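Local atomic coordinates of secreted effector protein SifA (Salmonella typhimurium, PDB entry 3CXB), a protein that alters host cell physiology as a secreted virulence effector, being required for endosomal tubulation and the formation of Salmonella-induced filaments. Residues Glu108-Thr113 with Phe119-Met124; Asp136-His141 with Leu164-Ala169; Lys198-Ala203 with Gln246-Pro251. All blocks are in the same frame, centred on the assembly; numbering follows the deposited sequence.

How the contacts relate
Following the chain from the N terminus, contact 1 comes first and closes a beta hairpin, with strand 108-114 returning as strand 118-123 inside the antiparallel five-stranded sheet. After the last strand of that sheet, 126-132, the chain enters the loop that holds Asp136-His141; contact 2 joins this loop to strand 158-167 of a second, three-stranded sheet, spanning 22 intervening residues. Contact 3 lies in the helical part and ties helix 197-220 to the loop between helices 228-241 and 258-267. The three follow in series, neither nested nor crossed. Contacts 1 and 3 lie on opposite sides of the chain's centre, their centres 40 Å apart.

Contact 1 (Glu108-Thr113 with Phe119-Met124)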
loop_
_atom_site.group_PDB
_atom_site.type_symbol
_atom_site.label_atom_id
_atom_site.label_comp_id
_atom_site.label_asym_id
_atom_site.label_seq_id
_atom_site.Cartn_x
_atom_site.Cartn_y
_atom_site.Cartn_z
ATOM N N GLU A 108 6.441 25.206 6.111
ATOM C CA GLU A 108 6.609 23.780 5.870
ATOM C C GLU A 108 8.056 23.332 5.744
ATOM O O GLU A 108 8.817 23.866 4.938
ATOM C CB GLU A 108 5.863 23.386 4.602
ATOM C CG GLU A 108 4.390 23.739 4.615
ATOM C CD GLU A 108 3.709 23.394 3.313
ATOM O OE1 GLU A 108 2.464 23.406 3.275
ATOM O OE2 GLU A 108 4.420 23.117 2.322
ATOM N N LEU A 109 8.422 22.333 6.541
ATOM C CA LEU A 109 9.768 21.770 6.545
ATOM C C LEU A 109 9.968 20.776 5.389
ATOM O O LEU A 109 11.039 20.723 4.761
ATOM C CB LEU A 109 10.022 21.073 7.882
ATOM C CG LEU A 109 10.129 21.977 9.119
ATOM C CD1 LEU A 109 10.378 21.119 10.326
ATOM C CD2 LEU A 109 11.262 23.005 8.956
ATOM N N LEU A 110 8.926 20.000 5.115
ATOM C CA LEU A 110 8.946 19.008 4.050
ATOM C C LEU A 110 7.536 18.904 3.514
ATOM O O LEU A 110 6.586 18.730 4.266
ATOM C CB LEU A 110 9.406 17.656 4.604
ATOM C CG LEU A 110 9.541 16.457 3.660
ATOM C CD1 LEU A 110 10.720 16.683 2.730
ATOM C CD2 LEU A 110 9.737 15.183 4.460
ATOM N N ARG A 111 7.399 19.015 2.205
ATOM C CA ARG A 111 6.087 18.962 1.586
ATOM C C ARG A 111 6.053 17.885 0.513
ATOM O O ARG A 111 6.923 17.834 -0.343
ATOM C CB ARG A 111 5.789 20.320 0.956
ATOM C CG ARG A 111 4.419 20.455 0.318
ATOM C CD ARG A 111 4.301 21.799 -0.406
ATOM N NE ARG A 111 3.058 21.889 -1.168
ATOM C CZ ARG A 111 1.852 21.962 -0.616
ATOM N NH1 ARG A 111 0.769 22.029 -1.382
ATOM N NH2 ARG A 111 1.735 21.992 0.704
ATOM N N ILE A 112 5.047 17.024 0.555
ATOM C CA ILE A 112 4.903 15.963 -0.436
ATOM C C ILE A 112 3.510 16.073 -1.006
ATOM O O ILE A 112 2.526 15.987 -0.264
ATOM C CB ILE A 112 5.019 14.559 0.186
ATOM C CG1 ILE A 112 6.461 14.270 0.615
ATOM C CG2 ILE A 112 4.561 13.521 -0.814
ATOM C CD1 ILE A 112 6.607 12.975 1.444
ATOM N N THR A 113 3.399 16.270 -2.314
ATOM C CA THR A 113 2.065 16.353 -2.891
ATOM C C THR A 113 1.936 15.204 -3.865
ATOM O O THR A 113 2.919 14.791 -4.478
ATOM C CB THR A 113 1.852 17.688 -3.612
ATOM O OG1 THR A 113 2.666 17.716 -4.787
ATOM C CG2 THR A 113 2.257 18.862 -2.695
ATOM N N PHE A 119 3.873 13.234 -8.578
ATOM C CA PHE A 119 4.013 13.488 -7.166
ATOM C C PHE A 119 5.319 14.242 -7.002
ATOM O O PHE A 119 6.284 13.992 -7.733
ATOM C CB PHE A 119 4.005 12.178 -6.390
ATOM C CG PHE A 119 4.994 11.173 -6.870
ATOM C CD1 PHE A 119 6.284 11.155 -6.357
ATOM C CD2 PHE A 119 4.619 10.194 -7.777
ATOM C CE1 PHE A 119 7.206 10.159 -6.731
ATOM C CE2 PHE A 119 5.528 9.200 -8.159
ATOM C CZ PHE A 119 6.836 9.189 -7.623
ATOM N N SER A 120 5.344 15.189 -6.076
ATOM C CA SER A 120 6.534 15.991 -5.863
ATOM C C SER A 120 6.900 16.081 -4.402
ATOM O O SER A 120 6.144 15.656 -3.531
ATOM C CB SER A 120 6.304 17.395 -6.403
ATOM O OG SER A 120 5.055 17.896 -5.952
ATOM N N CYS A 121 8.063 16.655 -4.135
ATOM C CA CYS A 121 8.512 16.817 -2.773
ATOM C C CYS A 121 9.346 18.073 -2.654
ATOM O O CYS A 121 10.227 18.312 -3.486
ATOM C CB CYS A 121 9.345 15.615 -2.335
ATOM S SG CYS A 121 9.828 15.703 -0.586
ATOM N N GLU A 122 9.069 18.871 -1.624
ATOM C CA GLU A 122 9.816 20.102 -1.355
ATOM C C GLU A 122 10.555 19.993 -0.016
ATOM O O GLU A 122 10.075 19.361 0.925
ATOM C CB GLU A 122 8.881 21.308 -1.347
ATOM C CG GLU A 122 8.293 21.625 -2.705
ATOM C CD GLU A 122 7.266 22.727 -2.647
ATOM O OE1 GLU A 122 7.617 23.875 -2.277
ATOM O OE2 GLU A 122 6.094 22.439 -2.971
ATOM N N VAL A 123 11.737 20.589 0.059
ATOM C CA VAL A 123 12.534 20.539 1.270
ATOM C C VAL A 123 12.885 21.951 1.653
ATOM O O VAL A 123 13.717 22.583 1.000
ATOM C CB VAL A 123 13.847 19.778 1.062
ATOM C CG1 VAL A 123 14.676 19.851 2.330
ATOM C CG2 VAL A 123 13.566 18.327 0.692
ATOM N N MET A 124 12.250 22.435 2.720
ATOM C CA MET A 124 12.461 23.795 3.213
ATOM C C MET A 124 11.923 24.790 2.203
ATOM O O MET A 124 12.317 25.952 2.193
ATOM C CB MET A 124 13.954 24.067 3.459
ATOM C CG MET A 124 14.634 23.128 4.475
ATOM S SD MET A 124 13.719 22.952 6.032
ATOM C CE MET A 124 13.606 24.698 6.517
#
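Leu110 and Cys121 meet on the buried face of the strand pair, where the CD1 methyl of Leu110 rests 3.6 Å from Cys121 SG and also touches Val123 CG2. Leu110 CG is anti to its backbone nitrogen (chi1 -179°), and the second torsion turns CD1 over the neighbouring strand. Ile112 adds CG1 against the same sulfur, and helix 42-54 covers this face through Met53 and Leu54. At the end of the pair Leu109 and Met124 run alongside each other; the bent methionine chain brings CE to 3.8 Å from Leu109 CD2.

The two strands form an antiparallel beta hairpin, with Arg111-Glu122 and Thr113-Ser120 as hydrogen-bonded pairs and Leu110-Val123 and Ile112-Cys121 as non-hydrogen-bonded ones. Among its backbone hydrogen bonds, Glu122 N reaches Arg111 O at 2.7 Å and Met124 N reaches Leu109 O at 2.9 Å. Leu109 and Leu110 both face Ile100 of the adjoining strand, a classic beta bulge.

On the other face, Arg111 and Glu122 extend side by side. Glu122 OE2 sits at the guanidinium edge, 3.6 Å from Arg111 NE in a salt bridge, with the two planes 75° apart. Arg111 NH2 is paired with Glu108 OE1 at 3.0 Å, and that carboxylate oxygen also bridges to Arg99. Farther along this face, Thr113 OG1 and Ser120 OG lie 2.7 Å apart.

Contact 2 (Asp136-His141 with Leu164-Ala169)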
loop_
_atom_site.group_PDB
_atom_site.type_symbol
_atom_site.label_atom_id
_atom_site.label_comp_id
_atom_site.label_asym_id
_atom_site.label_seq_id
_atom_site.Cartn_x
_atom_site.Cartn_y
_atom_site.Cartn_z
ATOM N N ASP A 136 -2.560 3.177 -12.961
ATOM C CA ASP A 136 -3.622 2.573 -13.742
ATOM C C ASP A 136 -3.678 1.165 -13.223
ATOM O O ASP A 136 -2.839 0.332 -13.563
ATOM C CB ASP A 136 -3.322 2.549 -15.238
ATOM C CG ASP A 136 -4.446 1.879 -16.044
ATOM O OD1 ASP A 136 -4.284 1.630 -17.259
ATOM O OD2 ASP A 136 -5.512 1.597 -15.453
ATOM N N ILE A 137 -4.670 0.905 -12.381
ATOM C CA ILE A 137 -4.809 -0.402 -11.780
ATOM C C ILE A 137 -5.289 -1.446 -12.771
ATOM O O ILE A 137 -5.282 -2.635 -12.472
ATOM C CB ILE A 137 -5.759 -0.337 -10.560
ATOM C CG1 ILE A 137 -7.200 -0.096 -11.023
ATOM C CG2 ILE A 137 -5.297 0.781 -9.610
ATOM C CD1 ILE A 137 -8.220 -0.200 -9.896
ATOM N N LEU A 138 -5.683 -0.995 -13.958
ATOM C CA LEU A 138 -6.175 -1.885 -15.015
ATOM C C LEU A 138 -5.146 -1.897 -16.116
ATOM O O LEU A 138 -5.435 -1.565 -17.272
ATOM C CB LEU A 138 -7.499 -1.366 -15.569
ATOM C CG LEU A 138 -8.640 -1.239 -14.558
ATOM C CD1 LEU A 138 -9.767 -0.493 -15.223
ATOM C CD2 LEU A 138 -9.106 -2.611 -14.084
ATOM N N LYS A 139 -3.931 -2.274 -15.737
ATOM C CA LYS A 139 -2.819 -2.314 -16.665
ATOM C C LYS A 139 -3.043 -3.319 -17.790
ATOM O O LYS A 139 -2.767 -3.028 -18.948
ATOM C CB LYS A 139 -1.533 -2.637 -15.904
ATOM C CG LYS A 139 -0.367 -1.713 -16.245
ATOM C CD LYS A 139 -0.639 -0.283 -15.836
ATOM C CE LYS A 139 0.485 0.611 -16.293
ATOM N NZ LYS A 139 0.285 2.029 -15.909
ATOM N N SER A 140 -3.561 -4.493 -17.446
ATOM C CA SER A 140 -3.820 -5.536 -18.427
ATOM C C SER A 140 -4.954 -5.192 -19.392
ATOM O O SER A 140 -5.304 -5.996 -20.251
ATOM C CB SER A 140 -4.135 -6.851 -17.719
ATOM O OG SER A 140 -5.224 -6.700 -16.824
ATOM N N HIS A 141 -5.537 -4.009 -19.240
ATOM C CA HIS A 141 -6.613 -3.581 -20.123
ATOM C C HIS A 141 -6.209 -2.286 -20.798
ATOM O O HIS A 141 -6.118 -1.237 -20.162
ATOM C CB HIS A 141 -7.907 -3.382 -19.343
ATOM C CG HIS A 141 -8.415 -4.634 -18.705
ATOM N ND1 HIS A 141 -8.715 -5.768 -19.429
ATOM C CD2 HIS A 141 -8.661 -4.939 -17.408
ATOM C CE1 HIS A 141 -9.124 -6.717 -18.606
ATOM N NE2 HIS A 141 -9.099 -6.241 -17.374
ATOM N N LEU A 164 -12.771 5.332 -6.102
ATOM C CA LEU A 164 -12.275 4.661 -7.299
ATOM C C LEU A 164 -12.624 5.448 -8.562
ATOM O O LEU A 164 -13.786 5.751 -8.805
ATOM C CB LEU A 164 -12.880 3.258 -7.385
ATOM C CG LEU A 164 -12.585 2.344 -8.580
ATOM C CD1 LEU A 164 -13.143 2.955 -9.830
ATOM C CD2 LEU A 164 -11.087 2.125 -8.740
ATOM N N CYS A 165 -11.622 5.770 -9.371
ATOM C CA CYS A 165 -11.879 6.508 -10.601
ATOM C C CYS A 165 -11.691 5.651 -11.853
ATOM O O CYS A 165 -10.609 5.129 -12.104
ATOM C CB CYS A 165 -10.973 7.734 -10.687
ATOM S SG CYS A 165 -11.307 9.029 -9.460
ATOM N N LEU A 166 -12.762 5.511 -12.626
ATOM C CA LEU A 166 -12.743 4.730 -13.855
ATOM C C LEU A 166 -12.893 5.640 -15.063
ATOM O O LEU A 166 -13.500 6.708 -14.982
ATOM C CB LEU A 166 -13.894 3.731 -13.870
ATOM C CG LEU A 166 -13.898 2.571 -12.882
ATOM C CD1 LEU A 166 -15.232 1.834 -12.998
ATOM C CD2 LEU A 166 -12.730 1.642 -13.167
ATOM N N ASN A 167 -12.347 5.199 -16.190
ATOM C CA ASN A 167 -12.427 5.962 -17.423
ATOM C C ASN A 167 -12.605 5.009 -18.608
ATOM O O ASN A 167 -11.643 4.652 -19.285
ATOM C CB ASN A 167 -11.163 6.798 -17.601
ATOM C CG ASN A 167 -11.341 7.902 -18.621
ATOM O OD1 ASN A 167 -11.733 7.654 -19.765
ATOM N ND2 ASN A 167 -11.055 9.132 -18.214
ATOM N N PRO A 168 -13.850 4.579 -18.867
ATOM C CA PRO A 168 -14.128 3.665 -19.977
ATOM C C PRO A 168 -13.937 4.341 -21.326
ATOM O O PRO A 168 -13.706 5.549 -21.397
ATOM C CB PRO A 168 -15.579 3.265 -19.729
ATOM C CG PRO A 168 -16.161 4.509 -19.145
ATOM C CD PRO A 168 -15.092 4.932 -18.157
ATOM N N ALA A 169 -14.033 3.554 -22.392
ATOM C CA ALA A 169 -13.882 4.071 -23.747
ATOM C C ALA A 169 -15.252 4.150 -24.409
ATOM O O ALA A 169 -15.611 3.296 -25.221
ATOM C CB ALA A 169 -12.957 3.161 -24.553
#
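Leu138 to His141 form a type I beta turn, closed by a 3.1 Å bond from His141 N to Leu138 O; Ile137, just before the turn, and Leu138, its first residue, face strand 158-167 through side chains alone, without a hydrogen bond between the segments. Ile137 and Leu138 each direct the CB bond toward that strand. Ile137 CD1 meets Leu164 CD2 at 3.9 Å, the two side chains crossing at a slant. Ile137 CG1 stands between the backbone nitrogen and the carbonyl carbon (chi1 70°), a rotation that carries CD1 to the leucine methyl.

Asp136 and Leu138 form an Asx turn within the loop: Asp136 OD2 accepts the backbone N-H of Leu138 at 3.0 Å, the donor lying well above the carboxylate plane. The same oxygen also accepts from Ala146 N, so two backbone donors grip it and tie the loop to strand 145-153, the neighbour of strand 158-167 in the three-stranded antiparallel sheet.

Leu138 continues the apolar contact with CD1 placed 4.2 Å from Leu166 CD2, its side chain running roughly perpendicular to that of Leu166. Helix 283-303 packs against both leucines through Ile290, and Ala293 of the same helix touches Ile137.

Contact 3 (Lys198-Ala203 with Gln246-Pro251); sequences KAQEKA and QLEIPP
The first turns of helix 197-220 meet the irregular loop that leads from helix 228-241 to helix 258-267, and Glu248 is the loop residue that reaches across. Its side chain is extended beyond CG. With CG anti to the carbonyl carbon (chi1 -48°), the carboxylate is carried to the helix, where OE1 lies 3.6 Å from Ala203 O and 3.7 Å from Ala203 C. The two segments meet here by proximity, with no hydrogen bond or salt bridge between them.

One turn earlier, Gln200 approaches the aliphatic part of the same glutamate, with NE2 4.5 Å from Glu248 CG. The amide has its polar partner within the helix, since NE2 donates to Thr204 OG1. Ala203 directs its CB bond toward the loop and is partly covered by it; Ala203 CA lies 6.9 Å from Gln246 CA. Farther along the loop, a cis peptide bond precedes Pro250.

Glu248 also packs on Thr204 and Ala207 farther along helix 197-220. Gln246 rests on Phe235 and Met239 of helix 228-241, while Phe303 of helix 283-303 touches Lys198, Glu201 and Lys202.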
loop_
_atom_site.group_PDB
_atom_site.type_symbol
_atom_site.label_atom_id
_atom_site.label_comp_id
_atom_site.label_asym_id
_atom_site.label_seq_id
_atom_site.Cartn_x
_atom_site.Cartn_y
_atom_site.Cartn_z
ATOM N N LYS A 198 -7.383 -8.450 12.637
ATOM C CA LYS A 198 -6.123 -8.168 11.959
ATOM C C LYS A 198 -5.232 -9.393 11.903
ATOM O O LYS A 198 -4.499 -9.593 10.940
ATOM C CB LYS A 198 -5.373 -7.043 12.670
ATOM C CG LYS A 198 -6.041 -5.692 12.572
ATOM C CD LYS A 198 -5.137 -4.641 13.164
ATOM C CE LYS A 198 -5.797 -3.287 13.202
ATOM N NZ LYS A 198 -4.908 -2.285 13.870
ATOM N N ALA A 199 -5.286 -10.207 12.947
ATOM C CA ALA A 199 -4.472 -11.407 13.000
ATOM C C ALA A 199 -5.019 -12.435 12.021
ATOM O O ALA A 199 -4.271 -13.228 11.447
ATOM C CB ALA A 199 -4.471 -11.965 14.415
ATOM N N GLN A 200 -6.329 -12.399 11.822
ATOM C CA GLN A 200 -6.989 -13.330 10.920
ATOM C C GLN A 200 -6.708 -12.949 9.476
ATOM O O GLN A 200 -6.074 -13.701 8.735
ATOM C CB GLN A 200 -8.502 -13.318 11.170
ATOM C CG GLN A 200 -9.288 -14.313 10.323
ATOM C CD GLN A 200 -8.862 -15.761 10.557
ATOM O OE1 GLN A 200 -8.911 -16.263 11.682
ATOM N NE2 GLN A 200 -8.444 -16.437 9.491
ATOM N N GLU A 201 -7.187 -11.768 9.094
ATOM C CA GLU A 201 -7.028 -11.236 7.744
ATOM C C GLU A 201 -5.575 -11.324 7.298
ATOM O O GLU A 201 -5.281 -11.732 6.181
ATOM C CB GLU A 201 -7.515 -9.783 7.716
ATOM C CG GLU A 201 -7.618 -9.146 6.342
ATOM C CD GLU A 201 -8.577 -9.869 5.422
ATOM O OE1 GLU A 201 -9.690 -10.205 5.879
ATOM O OE2 GLU A 201 -8.222 -10.094 4.240
ATOM N N LYS A 202 -4.664 -10.958 8.185
ATOM C CA LYS A 202 -3.258 -11.001 7.856
ATOM C C LYS A 202 -2.812 -12.386 7.397
ATOM O O LYS A 202 -2.102 -12.507 6.406
ATOM C CB LYS A 202 -2.427 -10.549 9.055
ATOM C CG LYS A 202 -0.928 -10.475 8.792
ATOM C CD LYS A 202 -0.216 -9.866 9.984
ATOM C CE LYS A 202 1.296 -9.817 9.802
ATOM N NZ LYS A 202 1.949 -9.235 11.017
ATOM N N ALA A 203 -3.221 -13.436 8.097
ATOM C CA ALA A 203 -2.809 -14.776 7.696
ATOM C C ALA A 203 -3.572 -15.234 6.465
ATOM O O ALA A 203 -2.973 -15.651 5.478
ATOM C CB ALA A 203 -3.018 -15.764 8.837
ATOM N N GLN A 246 -0.859 -21.225 9.279
ATOM C CA GLN A 246 -2.148 -21.554 8.696
ATOM C C GLN A 246 -3.050 -22.246 9.699
ATOM O O GLN A 246 -2.725 -23.320 10.204
ATOM C CB GLN A 246 -1.959 -22.455 7.472
ATOM C CG GLN A 246 -3.222 -22.649 6.640
ATOM C CD GLN A 246 -3.009 -23.551 5.432
ATOM O OE1 GLN A 246 -3.933 -23.790 4.650
ATOM N NE2 GLN A 246 -1.789 -24.058 5.275
ATOM N N LEU A 247 -4.180 -21.611 9.990
ATOM C CA LEU A 247 -5.169 -22.151 10.915
ATOM C C LEU A 247 -6.496 -21.572 10.447
ATOM O O LEU A 247 -7.236 -20.945 11.206
ATOM C CB LEU A 247 -4.864 -21.711 12.350
ATOM C CG LEU A 247 -5.349 -22.642 13.469
ATOM C CD1 LEU A 247 -4.906 -22.092 14.812
ATOM C CD2 LEU A 247 -6.861 -22.784 13.420
ATOM N N GLU A 248 -6.776 -21.794 9.169
ATOM C CA GLU A 248 -7.977 -21.293 8.525
ATOM C C GLU A 248 -9.009 -22.398 8.316
ATOM O O GLU A 248 -9.687 -22.433 7.287
ATOM C CB GLU A 248 -7.590 -20.679 7.176
ATOM C CG GLU A 248 -6.400 -19.726 7.267
ATOM C CD GLU A 248 -5.786 -19.408 5.914
ATOM O OE1 GLU A 248 -4.755 -18.707 5.882
ATOM O OE2 GLU A 248 -6.332 -19.858 4.888
ATOM N N ILE A 249 -9.132 -23.296 9.289
ATOM C CA ILE A 249 -10.085 -24.395 9.174
ATOM C C ILE A 249 -11.041 -24.508 10.365
ATOM O O ILE A 249 -10.741 -25.182 11.348
ATOM C CB ILE A 249 -9.349 -25.743 9.003
ATOM C CG1 ILE A 249 -8.413 -25.680 7.794
ATOM C CG2 ILE A 249 -10.359 -26.863 8.810
ATOM C CD1 ILE A 249 -7.650 -26.965 7.539
ATOM N N PRO A 250 -12.205 -23.837 10.296
ATOM C CA PRO A 250 -12.613 -22.998 9.170
ATOM C C PRO A 250 -12.271 -21.555 9.511
ATOM O O PRO A 250 -11.671 -21.282 10.554
ATOM C CB PRO A 250 -14.115 -23.230 9.117
ATOM C CG PRO A 250 -14.456 -23.229 10.564
ATOM C CD PRO A 250 -13.352 -24.083 11.189
ATOM N N PRO A 251 -12.619 -20.616 8.621
ATOM C CA PRO A 251 -12.344 -19.193 8.856
ATOM C C PRO A 251 -13.513 -18.573 9.617
ATOM O O PRO A 251 -14.360 -17.935 8.999
ATOM C CB PRO A 251 -12.241 -18.616 7.441
ATOM C CG PRO A 251 -11.947 -19.825 6.567
ATOM C CD PRO A 251 -12.824 -20.870 7.185
#